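Local coordinates for protein cytochrome c'' (PDB 1GU2) that binds heme c covalently and probably acts as an electron carrier, with a suggested coupling of heme reduction to proton transfer, at residues D30-F35 against I113-T118; N36-F39 against K45-A48; A50-N55 against K62-G67; H95-D98 against A102-S105. All blocks are in the same frame, centred on the assembly; numbering follows the deposited sequence.

Interaction 1 of 4, residues D30-F35 against I113-T118; sequences DGKIFF and IAYLLT
Tyr-115 sets one ring face against Lys-32, its CB lies near Gly-31 C, and its CE2 meets Phe-35. Segments 30-35 and 113-118 cross almost perpendicularly, at -97°, their axes approaching to 8.5 Å. The backbones come nearest at Gly-31 CA and Tyr-115 CA, 5.5 Å apart, and the glycine leaves room for Tyr-115 CB.

The carbon contacts to the ring are of two kinds. Lys-32 makes a CH-pi interaction, its CB lying over the ring face 4.0 Å from the Tyr-115 centroid; CG continues above the CE1-CZ side, and the extended chain then carries the ammonium group away. Phe-35 and Tyr-115 form an oblique aromatic pair with planes at 46°, touching through Phe-35 CD2 and Tyr-115 CE2 at 3.9 Å. With CG anti to the backbone N (chi1 163°), the Tyr-115 ring is carried over to Lys-32.

No hydrogen bond joins the segments. Within 113-118, Tyr-115 O accepts from Thr-118 N and from Thr-118 OG1, the latter at 2.7 Å on a lone pair, while Tyr-115 OH bonds to Glu-119. Replacing Tyr-115 by alanine is likely to take away the surface on which Lys-32 and Phe-35 rest and to leave Glu-119 without its hydroxyl mate.

Pro-57 packs on both aromatic rings, and Ile-28 touches Tyr-115 from the start of helix 28-36. Phe-35 also leans on Cys-49 and His-53 of helix 49-53, whereas Ile-113 faces helix 2-19.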
loop_
_atom_site.group_PDB
_atom_site.type_symbol
_atom_site.label_atom_id
_atom_site.label_comp_id
_atom_site.label_asym_id
_atom_site.label_seq_id
_atom_site.Cartn_x
_atom_site.Cartn_y
_atom_site.Cartn_z
ATOM N N ASP A 30 1.210 2.505 -11.711
ATOM C CA ASP A 30 0.986 3.649 -10.821
ATOM C C ASP A 30 1.087 3.258 -9.375
ATOM O O ASP A 30 1.549 4.068 -8.559
ATOM C CB ASP A 30 -0.375 4.276 -11.134
ATOM C CG ASP A 30 -0.421 5.025 -12.467
ATOM O OD1 ASP A 30 -1.579 5.234 -12.915
ATOM O OD2 ASP A 30 0.631 5.383 -13.022
ATOM N N GLY A 31 0.672 2.071 -9.010
ATOM C CA GLY A 31 0.831 1.625 -7.610
ATOM C C GLY A 31 2.290 1.536 -7.213
ATOM O O GLY A 31 2.630 1.948 -6.097
ATOM N N LYS A 32 3.153 1.028 -8.091
ATOM C CA LYS A 32 4.564 0.969 -7.825
ATOM C C LYS A 32 5.189 2.371 -7.725
ATOM O O LYS A 32 6.017 2.665 -6.849
ATOM C CB LYS A 32 5.264 0.114 -8.925
ATOM C CG LYS A 32 6.742 -0.041 -8.696
ATOM C CD LYS A 32 7.396 -0.885 -9.780
ATOM C CE LYS A 32 8.783 -1.325 -9.376
ATOM N NZ LYS A 32 9.208 -2.495 -10.171
ATOM N N ILE A 33 4.787 3.288 -8.626
ATOM C CA ILE A 33 5.296 4.655 -8.541
ATOM C C ILE A 33 4.869 5.290 -7.243
ATOM O O ILE A 33 5.708 5.955 -6.610
ATOM C CB ILE A 33 4.815 5.461 -9.751
ATOM C CG1 ILE A 33 5.488 5.039 -11.045
ATOM C CG2 ILE A 33 4.987 6.966 -9.489
ATOM C CD1 ILE A 33 4.856 5.567 -12.310
ATOM N N PHE A 34 3.640 5.100 -6.815
ATOM C CA PHE A 34 3.139 5.645 -5.564
ATOM C C PHE A 34 3.987 5.130 -4.400
ATOM O O PHE A 34 4.358 5.867 -3.495
ATOM C CB PHE A 34 1.684 5.233 -5.424
ATOM C CG PHE A 34 1.058 5.431 -4.060
ATOM C CD1 PHE A 34 0.994 4.344 -3.177
ATOM C CD2 PHE A 34 0.545 6.662 -3.686
ATOM C CE1 PHE A 34 0.384 4.467 -1.947
ATOM C CE2 PHE A 34 -0.072 6.790 -2.441
ATOM C CZ PHE A 34 -0.107 5.695 -1.606
ATOM N N PHE A 35 4.333 3.850 -4.390
ATOM C CA PHE A 35 5.092 3.209 -3.302
ATOM C C PHE A 35 6.505 3.749 -3.180
ATOM O O PHE A 35 7.018 3.847 -2.064
ATOM C CB PHE A 35 5.083 1.695 -3.556
ATOM C CG PHE A 35 5.761 0.849 -2.515
ATOM C CD1 PHE A 35 5.258 0.730 -1.217
ATOM C CD2 PHE A 35 6.932 0.158 -2.821
ATOM C CE1 PHE A 35 5.906 -0.041 -0.255
ATOM C CE2 PHE A 35 7.589 -0.636 -1.883
ATOM C CZ PHE A 35 7.066 -0.727 -0.596
ATOM N N ILE A 113 -2.768 -1.995 -3.819
ATOM C CA ILE A 113 -3.026 -3.384 -3.462
ATOM C C ILE A 113 -2.859 -4.268 -4.682
ATOM O O ILE A 113 -2.301 -5.374 -4.582
ATOM C CB ILE A 113 -4.380 -3.549 -2.737
ATOM C CG1 ILE A 113 -4.465 -2.698 -1.465
ATOM C CG2 ILE A 113 -4.629 -5.026 -2.478
ATOM C CD1 ILE A 113 -5.825 -2.685 -0.790
ATOM N N ALA A 114 -3.237 -3.811 -5.862
ATOM C CA ALA A 114 -3.025 -4.571 -7.082
ATOM C C ALA A 114 -1.547 -4.754 -7.283
ATOM O O ALA A 114 -1.074 -5.836 -7.616
ATOM C CB ALA A 114 -3.659 -3.857 -8.266
ATOM N N TYR A 115 -0.753 -3.716 -7.055
ATOM C CA TYR A 115 0.727 -3.854 -7.143
ATOM C C TYR A 115 1.225 -4.883 -6.142
ATOM O O TYR A 115 2.063 -5.759 -6.439
ATOM C CB TYR A 115 1.363 -2.452 -6.955
ATOM C CG TYR A 115 2.841 -2.560 -6.627
ATOM C CD1 TYR A 115 3.717 -3.117 -7.544
ATOM C CD2 TYR A 115 3.360 -2.138 -5.407
ATOM C CE1 TYR A 115 5.077 -3.207 -7.212
ATOM C CE2 TYR A 115 4.706 -2.220 -5.054
ATOM C CZ TYR A 115 5.536 -2.761 -6.007
ATOM O OH TYR A 115 6.858 -2.918 -5.712
ATOM N N LEU A 116 0.750 -4.861 -4.891
ATOM C CA LEU A 116 1.149 -5.874 -3.889
ATOM C C LEU A 116 0.876 -7.300 -4.381
ATOM O O LEU A 116 1.698 -8.202 -4.045
ATOM C CB LEU A 116 0.431 -5.667 -2.583
ATOM C CG LEU A 116 0.793 -4.455 -1.733
ATOM C CD1 LEU A 116 0.002 -4.493 -0.427
ATOM C CD2 LEU A 116 2.265 -4.365 -1.417
ATOM N N LEU A 117 -0.196 -7.541 -5.112
ATOM C CA LEU A 117 -0.539 -8.880 -5.629
ATOM C C LEU A 117 0.524 -9.364 -6.606
ATOM O O LEU A 117 0.629 -10.569 -6.845
ATOM C CB LEU A 117 -1.905 -8.910 -6.318
ATOM C CG LEU A 117 -3.133 -8.662 -5.450
ATOM C CD1 LEU A 117 -4.414 -8.613 -6.263
ATOM C CD2 LEU A 117 -3.215 -9.694 -4.347
ATOM N N THR A 118 1.307 -8.477 -7.186
ATOM C CA THR A 118 2.251 -8.855 -8.199
ATOM C C THR A 118 3.676 -9.088 -7.662
ATOM O O THR A 118 4.519 -9.591 -8.404
ATOM C CB THR A 118 2.432 -7.795 -9.318
ATOM O OG1 THR A 118 3.070 -6.597 -8.815
ATOM C CG2 THR A 118 1.084 -7.517 -9.890
#

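Interaction 2 of 4, residues N36-F39 against K45-A48; sequences NRKF and KEAA
Phe-39 lays its ring beneath the peptide that joins Ala-47 to Ala-48, while its backbone pairs with Ala-47. CG stands between the backbone N and the carbonyl carbon (chi1 53°), and this swings the ring across to the other strand. CB is only loosely near Ala-47 O. From CG onward the ring is covered by that same oxygen, which stands 3.2 Å above the plane over the ring centre and lies 3.3 Å from Phe-39 CD2. On one side CE1 reaches Ala-47 CB at 3.9 Å; on the other CE2 meets Ala-48 CA at 3.6 Å. CZ, at the tip, passes under the carbonyl carbon of Ala-47, and Ala-48 N also lies over this face.

The backbone here is a small beta-hairpin, strands 39-40 and 46-47 running antiparallel, with Phe-39 and Ala-47 as a hydrogen-bonded pair. Phe-39 N donates to Ala-47 O at 2.8 Å, and Ala-47 N returns the bond to Phe-39 O at 3.0 Å. Ala-47 O therefore serves both as acceptor for the amide of Phe-39 and as the cover of its ring. Ile-99 and Leu-100 of helix 85-100 also pack on the Phe-39 side chain.

Beyond the bridge, Ala-48 CB lies 3.2 Å from Arg-37 O. Lys-38 crosses Glu-46 at a slant, the lysine CD touching OE1, but Lys-38 NZ stays 5.2 Å from Glu-46 OE1, too far for a salt bridge, though the opposite charges may still attract weakly. Lys-45 NZ curls back to donate to Glu-46 O.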
loop_
_atom_site.group_PDB
_atom_site.type_symbol
_atom_site.label_atom_id
_atom_site.label_comp_id
_atom_site.label_asym_id
_atom_site.label_seq_id
_atom_site.Cartn_x
_atom_site.Cartn_y
_atom_site.Cartn_z
ATOM N N ASN A 36 7.120 4.082 -4.315
ATOM C CA ASN A 36 8.502 4.558 -4.341
ATOM C C ASN A 36 8.658 6.049 -4.395
ATOM O O ASN A 36 9.777 6.560 -4.250
ATOM C CB ASN A 36 9.242 3.912 -5.531
ATOM C CG ASN A 36 9.440 2.428 -5.286
ATOM O OD1 ASN A 36 10.333 2.008 -4.573
ATOM N ND2 ASN A 36 8.591 1.602 -5.922
ATOM N N ARG A 37 7.598 6.798 -4.621
ATOM C CA ARG A 37 7.718 8.236 -4.865
ATOM C C ARG A 37 8.187 8.966 -3.641
ATOM O O ARG A 37 7.664 8.763 -2.556
ATOM C CB ARG A 37 6.350 8.796 -5.290
ATOM C CG ARG A 37 6.400 10.320 -5.437
ATOM C CD ARG A 37 5.071 10.940 -5.754
ATOM N NE ARG A 37 4.118 10.173 -6.451
ATOM C CZ ARG A 37 2.982 9.561 -6.672
ATOM N NH1 ARG A 37 2.745 8.915 -7.838
ATOM N NH2 ARG A 37 1.981 9.512 -5.785
ATOM N N LYS A 38 9.175 9.876 -3.794
ATOM C CA LYS A 38 9.615 10.684 -2.703
ATOM C C LYS A 38 8.683 11.859 -2.549
ATOM O O LYS A 38 8.513 12.676 -3.456
ATOM C CB LYS A 38 11.033 11.182 -2.949
ATOM C CG LYS A 38 12.048 10.045 -2.782
ATOM C CD LYS A 38 13.406 10.389 -3.385
ATOM C CE LYS A 38 14.048 9.164 -4.036
ATOM N NZ LYS A 38 14.662 9.558 -5.334
ATOM N N PHE A 39 8.078 11.943 -1.372
ATOM C CA PHE A 39 7.237 13.076 -1.008
ATOM C C PHE A 39 7.973 13.918 0.006
ATOM O O PHE A 39 8.969 13.526 0.604
ATOM C CB PHE A 39 5.876 12.573 -0.491
ATOM C CG PHE A 39 5.942 11.563 0.625
ATOM C CD1 PHE A 39 6.216 11.928 1.935
ATOM C CD2 PHE A 39 5.688 10.228 0.357
ATOM C CE1 PHE A 39 6.212 10.985 2.972
ATOM C CE2 PHE A 39 5.699 9.266 1.355
ATOM C CZ PHE A 39 5.969 9.634 2.682
ATOM N N LYS A 45 12.601 17.186 4.561
ATOM C CA LYS A 45 13.220 15.893 4.258
ATOM C C LYS A 45 12.271 15.086 3.390
ATOM O O LYS A 45 11.048 15.050 3.606
ATOM C CB LYS A 45 13.488 15.155 5.551
ATOM C CG LYS A 45 14.085 13.792 5.387
ATOM C CD LYS A 45 15.523 13.697 5.216
ATOM C CE LYS A 45 16.055 12.284 5.003
ATOM N NZ LYS A 45 15.555 11.601 3.729
ATOM N N GLU A 46 12.797 14.381 2.417
ATOM C CA GLU A 46 12.003 13.498 1.586
ATOM C C GLU A 46 11.830 12.125 2.229
ATOM O O GLU A 46 12.744 11.649 2.918
ATOM C CB GLU A 46 12.694 13.335 0.228
ATOM C CG GLU A 46 12.637 14.610 -0.588
ATOM C CD GLU A 46 13.338 14.495 -1.924
ATOM O OE1 GLU A 46 14.116 13.541 -2.114
ATOM O OE2 GLU A 46 13.076 15.458 -2.669
ATOM N N ALA A 47 10.701 11.500 1.995
ATOM C CA ALA A 47 10.486 10.093 2.399
ATOM C C ALA A 47 9.588 9.437 1.349
ATOM O O ALA A 47 8.992 10.125 0.544
ATOM C CB ALA A 47 9.844 9.982 3.778
ATOM N N ALA A 48 9.515 8.121 1.389
ATOM C CA ALA A 48 8.637 7.329 0.515
ATOM C C ALA A 48 8.091 6.163 1.323
ATOM O O ALA A 48 8.657 5.810 2.364
ATOM C CB ALA A 48 9.388 6.764 -0.688
#

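Interaction 3 of 4, residues A50-N55 against K62-G67; sequences ASCHTN and KNIVTG. With HEC (heme c), chain C.
Cys-52 SG, held to the heme by a 1.9 Å thioether bond to CAC, is flanked by Ile-64, whose CG1 touches the sulfur at 3.8 Å and whose backbone N lies 3.5 Å from it. The next residue, His-53, places NE2 2.0 Å from the heme iron. Its first torsion, with CG anti to the carbonyl carbon (chi1 -67°), turns the imidazole so that NE2 points at the iron; His-95 binds the iron as the other axial ligand.

One shell out, the backbones are joined at the end of the short helix. Lys-62 N donates to Cys-52 O at 2.8 Å. A CH...O contact lies beside it, with Cys-52 CA 3.3 Å from Lys-62 O. A water bridges the same level, giving hydrogen bonds to Ser-51 O and to Lys-62 O. Ile-64 CG2 packs on Ser-51 O, and Ser-51 OG is bonded to Ala-48 N, just ahead of the helix. Ile-70 touches both Cys-52 and His-53 from strand 69-70.

Together with Cys-49, the second covalent anchor, these residues form the Cys-X-X-Cys-His heme-attachment motif characteristic of c-type cytochromes.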
loop_
_atom_site.group_PDB
_atom_site.type_symbol
_atom_site.label_atom_id
_atom_site.label_comp_id
_atom_site.label_asym_id
_atom_site.label_seq_id
_atom_site.Cartn_x
_atom_site.Cartn_y
_atom_site.Cartn_z
ATOM N N ALA A 50 8.606 3.251 0.541
ATOM C CA ALA A 50 9.780 2.399 0.486
ATOM C C ALA A 50 10.858 2.729 1.517
ATOM O O ALA A 50 11.741 1.904 1.786
ATOM C CB ALA A 50 10.384 2.492 -0.927
ATOM N N SER A 51 10.802 3.924 2.127
ATOM C CA SER A 51 11.771 4.268 3.157
ATOM C C SER A 51 11.723 3.280 4.308
ATOM O O SER A 51 12.759 2.954 4.861
ATOM C CB SER A 51 11.523 5.656 3.717
ATOM O OG SER A 51 11.670 6.669 2.730
ATOM N N CYS A 52 10.502 2.848 4.660
ATOM C CA CYS A 52 10.309 1.886 5.734
ATOM C C CYS A 52 10.065 0.489 5.203
ATOM O O CYS A 52 10.479 -0.494 5.813
ATOM C CB CYS A 52 9.129 2.313 6.621
ATOM S SG CYS A 52 9.502 3.845 7.488
ATOM N N HIS A 53 9.381 0.343 4.078
ATOM C CA HIS A 53 8.962 -0.999 3.608
ATOM C C HIS A 53 9.942 -1.584 2.622
ATOM O O HIS A 53 9.740 -2.711 2.144
ATOM C CB HIS A 53 7.538 -0.896 3.016
ATOM C CG HIS A 53 6.516 -0.575 4.061
ATOM N ND1 HIS A 53 6.163 -1.451 5.061
ATOM C CD2 HIS A 53 5.727 0.482 4.278
ATOM C CE1 HIS A 53 5.205 -0.918 5.839
ATOM N NE2 HIS A 53 4.924 0.277 5.385
ATOM N N THR A 54 11.034 -0.856 2.299
ATOM C CA THR A 54 12.029 -1.165 1.268
ATOM C C THR A 54 11.388 -0.990 -0.092
ATOM O O THR A 54 10.178 -0.769 -0.234
ATOM C CB THR A 54 12.738 -2.528 1.434
ATOM O OG1 THR A 54 11.945 -3.586 0.886
ATOM C CG2 THR A 54 12.983 -2.952 2.834
ATOM N N ASN A 55 12.226 -1.115 -1.143
ATOM C CA ASN A 55 11.661 -0.990 -2.490
ATOM C C ASN A 55 11.034 -2.229 -3.066
ATOM O O ASN A 55 10.652 -2.364 -4.231
ATOM C CB ASN A 55 12.694 -0.469 -3.543
ATOM C CG ASN A 55 13.825 -1.423 -3.737
ATOM O OD1 ASN A 55 13.772 -2.597 -3.384
ATOM N ND2 ASN A 55 14.923 -0.900 -4.305
ATOM N N LYS A 62 11.880 -1.901 7.836
ATOM C CA LYS A 62 12.419 -1.367 9.074
ATOM C C LYS A 62 11.915 0.071 9.233
ATOM O O LYS A 62 12.099 0.896 8.350
ATOM C CB LYS A 62 13.924 -1.424 9.107
ATOM C CG LYS A 62 14.532 -0.764 10.330
ATOM C CD LYS A 62 16.018 -1.180 10.390
ATOM C CE LYS A 62 16.975 -0.338 9.572
ATOM N NZ LYS A 62 18.450 -0.424 9.923
ATOM N N ASN A 63 11.282 0.329 10.371
ATOM C CA ASN A 63 10.732 1.658 10.663
ATOM C C ASN A 63 11.885 2.618 10.865
ATOM O O ASN A 63 12.672 2.440 11.788
ATOM C CB ASN A 63 9.861 1.459 11.897
ATOM C CG ASN A 63 8.935 2.516 12.351
ATOM O OD1 ASN A 63 7.864 2.476 12.958
ATOM N ND2 ASN A 63 9.373 3.691 12.006
ATOM N N ILE A 64 11.918 3.697 10.056
ATOM C CA ILE A 64 13.051 4.626 10.163
ATOM C C ILE A 64 13.010 5.479 11.398
ATOM O O ILE A 64 14.037 6.027 11.825
ATOM C CB ILE A 64 13.103 5.544 8.926
ATOM C CG1 ILE A 64 11.902 6.457 8.756
ATOM C CG2 ILE A 64 13.335 4.595 7.747
ATOM C CD1 ILE A 64 11.971 7.489 7.636
ATOM N N VAL A 65 11.901 5.686 12.028
ATOM C CA VAL A 65 11.722 6.367 13.319
ATOM C C VAL A 65 12.173 5.510 14.490
ATOM O O VAL A 65 12.899 6.077 15.318
ATOM C CB VAL A 65 10.265 6.797 13.510
ATOM C CG1 VAL A 65 10.061 7.544 14.815
ATOM C CG2 VAL A 65 9.859 7.701 12.329
ATOM N N THR A 66 11.781 4.234 14.585
ATOM C CA THR A 66 12.030 3.453 15.786
ATOM C C THR A 66 13.034 2.338 15.607
ATOM O O THR A 66 13.481 1.740 16.622
ATOM C CB THR A 66 10.768 2.777 16.327
ATOM O OG1 THR A 66 10.255 1.883 15.350
ATOM C CG2 THR A 66 9.734 3.855 16.524
ATOM N N GLY A 67 13.387 2.009 14.380
ATOM C CA GLY A 67 14.345 0.917 14.160
ATOM C C GLY A 67 13.778 -0.479 14.179
ATOM O O GLY A 67 14.477 -1.474 13.986
HETATM FE FE HEC C . 3.479 1.432 6.198
HETATM C CHA HEC C . 1.996 -1.058 8.021
HETATM C CHB HEC C . 1.474 0.661 3.548
HETATM C CHC HEC C . 4.618 4.235 4.570
HETATM C CHD HEC C . 5.730 1.950 8.735
HETATM N NA HEC C . 2.079 0.048 5.823
HETATM C C1A HEC C . 1.569 -0.914 6.713
HETATM C C2A HEC C . 0.545 -1.683 6.062
HETATM C C3A HEC C . 0.436 -1.237 4.799
HETATM C C4A HEC C . 1.357 -0.135 4.658
HETATM C CMA HEC C . -0.518 -1.735 3.684
HETATM C CAA HEC C . -0.254 -2.817 6.727
HETATM C CBA HEC C . -1.573 -2.319 7.348
HETATM C CGA HEC C . -2.333 -3.415 8.011
HETATM O O1A HEC C . -3.040 -3.131 9.003
HETATM O O2A HEC C . -2.266 -4.582 7.589
HETATM N NB HEC C . 3.099 2.282 4.419
HETATM C C1B HEC C . 2.223 1.839 3.467
HETATM C C2B HEC C . 2.161 2.805 2.377
HETATM C C3B HEC C . 3.021 3.818 2.680
HETATM C C4B HEC C . 3.626 3.471 3.946
HETATM C CMB HEC C . 1.272 2.690 1.127
HETATM C CAB HEC C . 3.365 5.093 1.874
HETATM C CBB HEC C . 2.125 5.948 1.621
HETATM N NC HEC C . 4.894 2.800 6.573
HETATM C C1C HEC C . 5.244 3.874 5.753
HETATM C C2C HEC C . 6.398 4.547 6.308
HETATM C C3C HEC C . 6.732 3.899 7.465
HETATM C C4C HEC C . 5.796 2.823 7.639
HETATM C CMC HEC C . 7.080 5.732 5.596
HETATM C CAC HEC C . 7.916 4.118 8.407
HETATM C CBC HEC C . 7.969 5.527 8.986
HETATM N ND HEC C . 3.793 0.613 7.987
HETATM C C1D HEC C . 4.764 0.991 8.925
HETATM C C2D HEC C . 4.540 0.300 10.167
HETATM C C3D HEC C . 3.379 -0.409 10.032
HETATM C C4D HEC C . 2.988 -0.318 8.643
HETATM C CMD HEC C . 5.430 0.403 11.419
HETATM C CAD HEC C . 2.612 -1.119 11.177
HETATM C CBD HEC C . 3.278 -2.447 11.615
HETATM C CGD HEC C . 2.794 -3.660 10.848
HETATM O O1D HEC C . 3.497 -4.711 10.793
HETATM O O2D HEC C . 1.668 -3.616 10.287
HETATM O O HOH W 1 13.997 1.069 6.604
#

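Interaction 4 of 4, residues H95-D98 against A102-S105; sequences HCND and ADCS. With HEC (heme c), chain C.
Segment 102-105 runs back extended beside the last turns of helix 85-100, with Asn-97 CA 4.1 Å from Ala-102 CA and Cys-96 CA 4.9 Å from Asp-103 CA. A disulfide staples this connection between helices 85-100 and 106-118; Ser-105 occupies the N-cap position of the latter. No hydrogen bond spans the two backbones, and Cys-96 O and Ala-102 O, both acceptors, stand only 3.1 Å apart.

Covalent closure comes from Cys-96 SG and Cys-104 SG, bonded at 2.1 Å. The disulfide torsion of -97° makes it left-handed, and each sulfur is turned beside its own backbone N, anti to the carbonyl carbon (chi1 -70° and -60°).

Asn-97 sets its amide against the returning chain. OD1 touches Ala-102 CA at 3.4 Å, while ND2 passes close to Asp-103 N and donates to Thr-93 O. A leucine in its place is likely to leave Thr-93 O without this donor and to deprive Ala-102 and Asp-103 of the amide that rests against them.

Asp-103 places OD1 by Cys-96 CB, where it accepts a weak bond from Cys-104 N and forms a salt bridge with Lys-109; OD2 bonds to Thr-93 OG1. Next to the disulfide cysteine, His-95 faces the heme instead. Carbon CHA of the heme lies 3.7 Å above the His-95 ring plane, offset toward the rim. His-95 NE2 binds the heme iron, FE, at 2.0 Å.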
loop_
_atom_site.group_PDB
_atom_site.type_symbol
_atom_site.label_atom_id
_atom_site.label_comp_id
_atom_site.label_asym_id
_atom_site.label_seq_id
_atom_site.Cartn_x
_atom_site.Cartn_y
_atom_site.Cartn_z
ATOM N N HIS A 95 -3.305 4.585 8.792
ATOM C CA HIS A 95 -1.882 4.647 8.396
ATOM C C HIS A 95 -1.621 5.692 7.338
ATOM O O HIS A 95 -0.643 6.428 7.411
ATOM C CB HIS A 95 -1.460 3.256 7.905
ATOM C CG HIS A 95 0.014 3.084 7.725
ATOM N ND1 HIS A 95 0.946 3.425 8.695
ATOM C CD2 HIS A 95 0.736 2.563 6.718
ATOM C CE1 HIS A 95 2.161 3.111 8.278
ATOM N NE2 HIS A 95 2.066 2.569 7.057
ATOM N N CYS A 96 -2.480 5.785 6.339
ATOM C CA CYS A 96 -2.349 6.856 5.357
ATOM C C CYS A 96 -2.397 8.219 6.028
ATOM O O CYS A 96 -1.592 9.107 5.750
ATOM C CB CYS A 96 -3.477 6.755 4.306
ATOM S SG CYS A 96 -3.331 5.321 3.187
ATOM N N ASN A 97 -3.349 8.402 6.948
ATOM C CA ASN A 97 -3.409 9.653 7.701
ATOM C C ASN A 97 -2.136 9.952 8.459
ATOM O O ASN A 97 -1.658 11.087 8.469
ATOM C CB ASN A 97 -4.599 9.629 8.695
ATOM C CG ASN A 97 -5.879 10.088 8.038
ATOM O OD1 ASN A 97 -6.133 11.305 7.946
ATOM N ND2 ASN A 97 -6.698 9.216 7.545
ATOM N N ASP A 98 -1.568 8.966 9.117
ATOM C CA ASP A 98 -0.312 9.107 9.851
ATOM C C ASP A 98 0.838 9.520 8.935
ATOM O O ASP A 98 1.566 10.465 9.130
ATOM C CB ASP A 98 0.085 7.797 10.538
ATOM C CG ASP A 98 -0.392 7.645 11.955
ATOM O OD1 ASP A 98 -0.365 6.459 12.391
ATOM O OD2 ASP A 98 -0.771 8.639 12.628
ATOM N N ALA A 102 -3.481 12.585 5.468
ATOM C CA ALA A 102 -4.840 12.390 5.033
ATOM C C ALA A 102 -4.967 10.969 4.483
ATOM O O ALA A 102 -3.962 10.316 4.198
ATOM C CB ALA A 102 -5.203 13.386 3.936
ATOM N N ASP A 103 -6.196 10.524 4.290
ATOM C CA ASP A 103 -6.388 9.155 3.766
ATOM C C ASP A 103 -5.815 9.090 2.350
ATOM O O ASP A 103 -5.741 10.051 1.587
ATOM C CB ASP A 103 -7.851 8.761 3.803
ATOM C CG ASP A 103 -8.110 7.259 3.809
ATOM O OD1 ASP A 103 -7.170 6.476 3.698
ATOM O OD2 ASP A 103 -9.276 6.823 3.921
ATOM N N CYS A 104 -5.417 7.865 1.971
ATOM C CA CYS A 104 -5.078 7.635 0.546
ATOM C C CYS A 104 -6.378 7.627 -0.223
ATOM O O CYS A 104 -7.460 7.294 0.343
ATOM C CB CYS A 104 -4.343 6.290 0.437
ATOM S SG CYS A 104 -2.780 6.144 1.378
ATOM N N SER A 105 -6.322 7.985 -1.508
ATOM C CA SER A 105 -7.576 7.977 -2.313
ATOM C C SER A 105 -7.957 6.566 -2.697
ATOM O O SER A 105 -7.110 5.643 -2.676
ATOM C CB SER A 105 -7.430 8.839 -3.529
ATOM O OG SER A 105 -6.753 8.168 -4.595
HETATM FE FE HEC C . 3.479 1.432 6.198
HETATM C CHA HEC C . 1.996 -1.058 8.021
HETATM C CHB HEC C . 1.474 0.661 3.548
HETATM C CHC HEC C . 4.618 4.235 4.570
HETATM C CHD HEC C . 5.730 1.950 8.735
HETATM N NA HEC C . 2.079 0.048 5.823
HETATM C C1A HEC C . 1.569 -0.914 6.713
HETATM C C2A HEC C . 0.545 -1.683 6.062
HETATM C C3A HEC C . 0.436 -1.237 4.799
HETATM C C4A HEC C . 1.357 -0.135 4.658
HETATM C CMA HEC C . -0.518 -1.735 3.684
HETATM C CAA HEC C . -0.254 -2.817 6.727
HETATM C CBA HEC C . -1.573 -2.319 7.348
HETATM C CGA HEC C . -2.333 -3.415 8.011
HETATM O O1A HEC C . -3.040 -3.131 9.003
HETATM O O2A HEC C . -2.266 -4.582 7.589
HETATM N NB HEC C . 3.099 2.282 4.419
HETATM C C1B HEC C . 2.223 1.839 3.467
HETATM C C2B HEC C . 2.161 2.805 2.377
HETATM C C3B HEC C . 3.021 3.818 2.680
HETATM C C4B HEC C . 3.626 3.471 3.946
HETATM C CMB HEC C . 1.272 2.690 1.127
HETATM C CAB HEC C . 3.365 5.093 1.874
HETATM C CBB HEC C . 2.125 5.948 1.621
HETATM N NC HEC C . 4.894 2.800 6.573
HETATM C C1C HEC C . 5.244 3.874 5.753
HETATM C C2C HEC C . 6.398 4.547 6.308
HETATM C C3C HEC C . 6.732 3.899 7.465
HETATM C C4C HEC C . 5.796 2.823 7.639
HETATM C CMC HEC C . 7.080 5.732 5.596
HETATM C CAC HEC C . 7.916 4.118 8.407
HETATM C CBC HEC C . 7.969 5.527 8.986
HETATM N ND HEC C . 3.793 0.613 7.987
HETATM C C1D HEC C . 4.764 0.991 8.925
HETATM C C2D HEC C . 4.540 0.300 10.167
HETATM C C3D HEC C . 3.379 -0.409 10.032
HETATM C C4D HEC C . 2.988 -0.318 8.643
HETATM C CMD HEC C . 5.430 0.403 11.419
HETATM C CAD HEC C . 2.612 -1.119 11.177
HETATM C CBD HEC C . 3.278 -2.447 11.615
HETATM C CGD HEC C . 2.794 -3.660 10.848
HETATM O O1D HEC C . 3.497 -4.711 10.793
HETATM O O2D HEC C . 1.668 -3.616 10.287
#

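Overall arrangement
Interactions 3 and 4 meet at the heme iron, which sits between His-53 and His-95 with their NE2 atoms 4.0 Å apart, although the centres of the two contacts are about 17 Å from each other. Interaction 1 touches all the others. Phe-35 O probably accepts a hydrogen bond from Ala-50 N at 3.1 Å, and Phe-35 CZ packs on His-53 CB at 3.6 Å, while Phe-34, a heme-pocket residue, brings CZ within 4.0 Å of Cys-104 SG. Segment 45-48 leads straight into helix 49-53, and interaction 2 meets interaction 3 where Asn-36 OD1 approaches Ala-50 CB, 3.7 Å away. Interactions 2 and 4 stay apart, their nearest atoms about 8 Å distant.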